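Long-range contact in NTF2-like Protein (Anabaena variabilis ATCC 29413, PDB 3DMC), which is of unknown function but belongs to the NTF2-like superfamily, with a SnoaL-like domain whose curved sheet and helices typically enclose a pocket: residues A[92-97]-A[109-114]. Residues are numbered along the deposited sequence; the frame is centred on the assembly and turned at random.
Sequences FEFRDE and VAVSFD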
ATOM      1  N   PHE A  92      -3.242  -1.080   6.327  1.00  9.72           N
ATOM      2  CA  PHE A  92      -3.902  -2.377   6.309  1.00  7.84           C
ATOM      3  C   PHE A  92      -3.715  -2.974   4.921  1.00  8.32           C
ATOM      4  O   PHE A  92      -4.193  -2.430   3.949  1.00 11.10           O
ATOM      5  CB  PHE A  92      -5.398  -2.179   6.595  1.00  9.55           C
ATOM      6  CG  PHE A  92      -5.681  -1.632   7.957  1.00  9.33           C
ATOM      7  CD1 PHE A  92      -5.697  -0.226   8.175  1.00  7.40           C
ATOM      8  CD2 PHE A  92      -5.946  -2.477   9.026  1.00 11.40           C
ATOM      9  CE1 PHE A  92      -5.945   0.277   9.421  1.00 13.37           C
ATOM     10  CE2 PHE A  92      -6.204  -1.955  10.278  1.00 11.41           C
ATOM     11  CZ  PHE A  92      -6.194  -0.590  10.474  1.00 11.57           C
ATOM     12  N   GLU A  93      -3.035  -4.115   4.869  1.00  7.20           N
ATOM     13  CA  GLU A  93      -2.861  -4.865   3.647  1.00  9.03           C
ATOM     14  C   GLU A  93      -3.806  -6.053   3.751  1.00 10.48           C
ATOM     15  O   GLU A  93      -3.667  -6.921   4.649  1.00  6.97           O
ATOM     16  CB  GLU A  93      -1.430  -5.364   3.467  1.00  8.77           C
ATOM     17  CG  GLU A  93      -0.385  -4.293   3.243  1.00  8.38           C
ATOM     18  CD  GLU A  93       1.005  -4.883   3.140  1.00 10.18           C
ATOM     19  OE1 GLU A  93       1.193  -5.759   2.242  1.00  8.00           O
ATOM     20  OE2 GLU A  93       1.879  -4.474   3.945  1.00 10.73           O
ATOM     21  N   PHE A  94      -4.739  -6.084   2.812  1.00  7.82           N
ATOM     22  CA  PHE A  94      -5.829  -7.072   2.840  1.00  8.84           C
ATOM     23  C   PHE A  94      -6.203  -7.662   1.466  1.00 10.78           C
ATOM     24  O   PHE A  94      -5.765  -7.195   0.405  1.00  7.25           O
ATOM     25  CB  PHE A  94      -7.059  -6.540   3.601  1.00 11.25           C
ATOM     26  CG  PHE A  94      -7.764  -5.394   2.920  1.00 11.00           C
ATOM     27  CD1 PHE A  94      -7.420  -4.071   3.175  1.00  9.94           C
ATOM     28  CD2 PHE A  94      -8.792  -5.641   2.022  1.00 12.31           C
ATOM     29  CE1 PHE A  94      -8.083  -3.041   2.543  1.00  9.40           C
ATOM     30  CE2 PHE A  94      -9.442  -4.615   1.391  1.00 10.52           C
ATOM     31  CZ  PHE A  94      -9.093  -3.306   1.647  1.00 11.69           C
ATOM     32  N   ARG A  95      -7.008  -8.721   1.527  1.00  9.99           N
ATOM     33  CA  ARG A  95      -7.544  -9.403   0.325  1.00  7.97           C
ATOM     34  C   ARG A  95      -9.046  -9.332   0.420  1.00  8.47           C
ATOM     35  O   ARG A  95      -9.605  -9.508   1.519  1.00  9.57           O
ATOM     36  CB  ARG A  95      -7.061 -10.879   0.246  1.00  8.94           C
ATOM     37  CG  ARG A  95      -5.552 -11.059   0.020  1.00 10.05           C
ATOM     38  CD  ARG A  95      -5.020 -12.451   0.333  1.00 13.83           C
ATOM     39  NE  ARG A  95      -5.769 -13.443  -0.459  1.00 17.56           N
ATOM     40  CZ  ARG A  95      -6.753 -14.209   0.027  1.00 21.76           C
ATOM     41  NH1 ARG A  95      -7.108 -14.122   1.305  1.00 20.76           N
ATOM     42  NH2 ARG A  95      -7.392 -15.070  -0.772  1.00 19.40           N
ATOM     43  N   ASP A  96      -9.697  -8.993  -0.699  1.00  6.95           N
ATOM     44  CA  ASP A  96     -11.135  -8.845  -0.690  1.00  9.55           C
ATOM     45  C   ASP A  96     -11.791  -9.488  -1.900  1.00  8.64           C
ATOM     46  O   ASP A  96     -11.138  -9.898  -2.888  1.00 10.93           O
ATOM     47  CB  ASP A  96     -11.571  -7.388  -0.453  1.00  9.23           C
ATOM     48  CG  ASP A  96     -11.237  -6.432  -1.597  1.00 10.58           C
ATOM     49  OD1 ASP A  96     -10.645  -6.854  -2.616  1.00 10.44           O
ATOM     50  OD2 ASP A  96     -11.586  -5.227  -1.431  1.00 11.61           O
ATOM     51  N   GLU A  97     -13.089  -9.623  -1.759  1.00 10.41           N
ATOM     52  CA  GLU A  97     -13.917 -10.145  -2.847  1.00 10.22           C
ATOM     53  C   GLU A  97     -15.384  -9.858  -2.695  1.00 11.86           C
ATOM     54  O   GLU A  97     -15.917  -9.760  -1.590  1.00 12.31           O
ATOM     55  CB  GLU A  97     -13.727 -11.634  -2.994  1.00 13.69           C
ATOM     56  CG  GLU A  97     -14.196 -12.422  -1.834  1.00 21.95           C
ATOM     57  CD  GLU A  97     -14.012 -13.915  -2.070  1.00 30.96           C
ATOM     58  OE1 GLU A  97     -13.458 -14.283  -3.138  1.00 34.32           O
ATOM     59  OE2 GLU A  97     -14.426 -14.707  -1.202  1.00 46.14           O
ATOM     60  N   VAL A 109      -5.431  -5.169  -1.696  1.00  8.97           N
ATOM     61  CA  VAL A 109      -5.554  -3.742  -1.425  1.00  7.78           C
ATOM     62  C   VAL A 109      -4.711  -3.357  -0.239  1.00  7.75           C
ATOM     63  O   VAL A 109      -4.550  -4.100   0.708  1.00  7.51           O
ATOM     64  CB  VAL A 109      -7.022  -3.342  -1.147  1.00  8.07           C
ATOM     65  CG1 VAL A 109      -7.178  -1.798  -1.127  1.00  8.32           C
ATOM     66  CG2 VAL A 109      -7.975  -3.984  -2.171  1.00  9.02           C
ATOM     67  N   ALA A 110      -4.185  -2.144  -0.306  1.00  8.93           N
ATOM     68  CA  ALA A 110      -3.634  -1.511   0.862  1.00  6.93           C
ATOM     69  C   ALA A 110      -4.366  -0.197   1.066  1.00  7.50           C
ATOM     70  O   ALA A 110      -4.467   0.614   0.177  1.00  8.94           O
ATOM     71  CB  ALA A 110      -2.141  -1.269   0.719  1.00  9.00           C
ATOM     72  N   VAL A 111      -4.932  -0.034   2.246  0.50  6.88           N
ATOM     73  CA  VAL A 111      -5.464   1.264   2.639  0.50  8.45           C
ATOM     74  C   VAL A 111      -4.702   1.779   3.846  0.50  9.09           C
ATOM     75  O   VAL A 111      -4.452   1.069   4.824  0.50 10.53           O
ATOM     76  CB  VAL A 111      -6.986   1.273   2.912  0.50  8.88           C
ATOM     77  CG1 VAL A 111      -7.765   0.746   1.677  0.50  6.47           C
ATOM     78  CG2 VAL A 111      -7.339   0.515   4.199  0.50  8.01           C
ATOM     79  N   SER A 112      -4.365   3.051   3.732  1.00  9.11           N
ATOM     80  CA  SER A 112      -3.556   3.770   4.685  1.00  7.22           C
ATOM     81  C   SER A 112      -4.412   4.876   5.309  1.00  7.99           C
ATOM     82  O   SER A 112      -5.070   5.616   4.593  1.00  9.34           O
ATOM     83  CB  SER A 112      -2.345   4.368   3.950  1.00  8.15           C
ATOM     84  OG  SER A 112      -1.477   5.040   4.832  1.00  8.89           O
ATOM     85  N   PHE A 113      -4.462   4.897   6.635  1.00  6.85           N
ATOM     86  CA  PHE A 113      -5.159   5.980   7.366  1.00  6.63           C
ATOM     87  C   PHE A 113      -4.141   6.838   8.130  1.00  6.07           C
ATOM     88  O   PHE A 113      -3.180   6.305   8.720  1.00 11.14           O
ATOM     89  CB  PHE A 113      -6.112   5.418   8.473  1.00  9.40           C
ATOM     90  CG  PHE A 113      -7.196   4.476   7.996  1.00 11.65           C
ATOM     91  CD1 PHE A 113      -7.676   4.501   6.723  1.00 10.55           C
ATOM     92  CD2 PHE A 113      -7.821   3.617   8.910  1.00 14.26           C
ATOM     93  CE1 PHE A 113      -8.693   3.647   6.306  1.00 16.21           C
ATOM     94  CE2 PHE A 113      -8.827   2.783   8.505  1.00 15.69           C
ATOM     95  CZ  PHE A 113      -9.284   2.806   7.196  1.00 13.77           C
ATOM     96  N   ASP A 114      -4.400   8.145   8.219  1.00  9.49           N
ATOM     97  CA  ASP A 114      -3.782   8.972   9.266  1.00 11.17           C
ATOM     98  C   ASP A 114      -4.796   9.174  10.370  1.00 12.18           C
ATOM     99  O   ASP A 114      -5.984   9.402  10.107  1.00 13.26           O
ATOM    100  CB  ASP A 114      -3.368  10.344   8.741  1.00 10.65           C
ATOM    101  CG  ASP A 114      -2.092  10.309   7.962  1.00 13.48           C
ATOM    102  OD1 ASP A 114      -1.602   9.222   7.621  1.00 13.73           O
ATOM    103  OD2 ASP A 114      -1.534  11.395   7.718  1.00 18.82           O
TER
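F92 pairs with V111 and F94 with V109 through four backbone bonds, antiparallel hydrogen-bonded pairs of the beta hairpin that strands 89-100 and 103-116 form in the mixed sheet; E93 and A110 are the non-hydrogen-bonded pair between them. On the side carrying F92, F94, V109 and V111, CB of V109 makes a CH-pi contact over one face of the F94 ring, offset toward the rim, 3.8 Å from the centroid. With CG of F94 between its own backbone N and carbonyl carbon (chi1 68°), the ring leans over its neighbour, and CE1 at its edge meets CG1 of V111 at 3.9 Å. Beta-branched valines favour this extended backbone, V109 offering its branch point to the face and V111 a methyl to the edge. Were F94 replaced by an alanine, both contacts would probably be lost, opening a gap beside helix 9-27. CE1 of F92 touches CD2 of F113 at 3.9 Å, and F18 of that helix meets both F92 and F94. Beside V109 this core turns polar: D96 lies near a bound acetate, probably from the crystallisation liquor but consistent with a pocket. On the reverse face, small A110 packs against Y126 of the second subunit, where E93 OE1 also meets R124 (salt bridge) and Y126 (hydrogen bond) and OE2 bonds to S112. Thus one face builds the core and the other, through a satisfied buried carboxylate, the dimer.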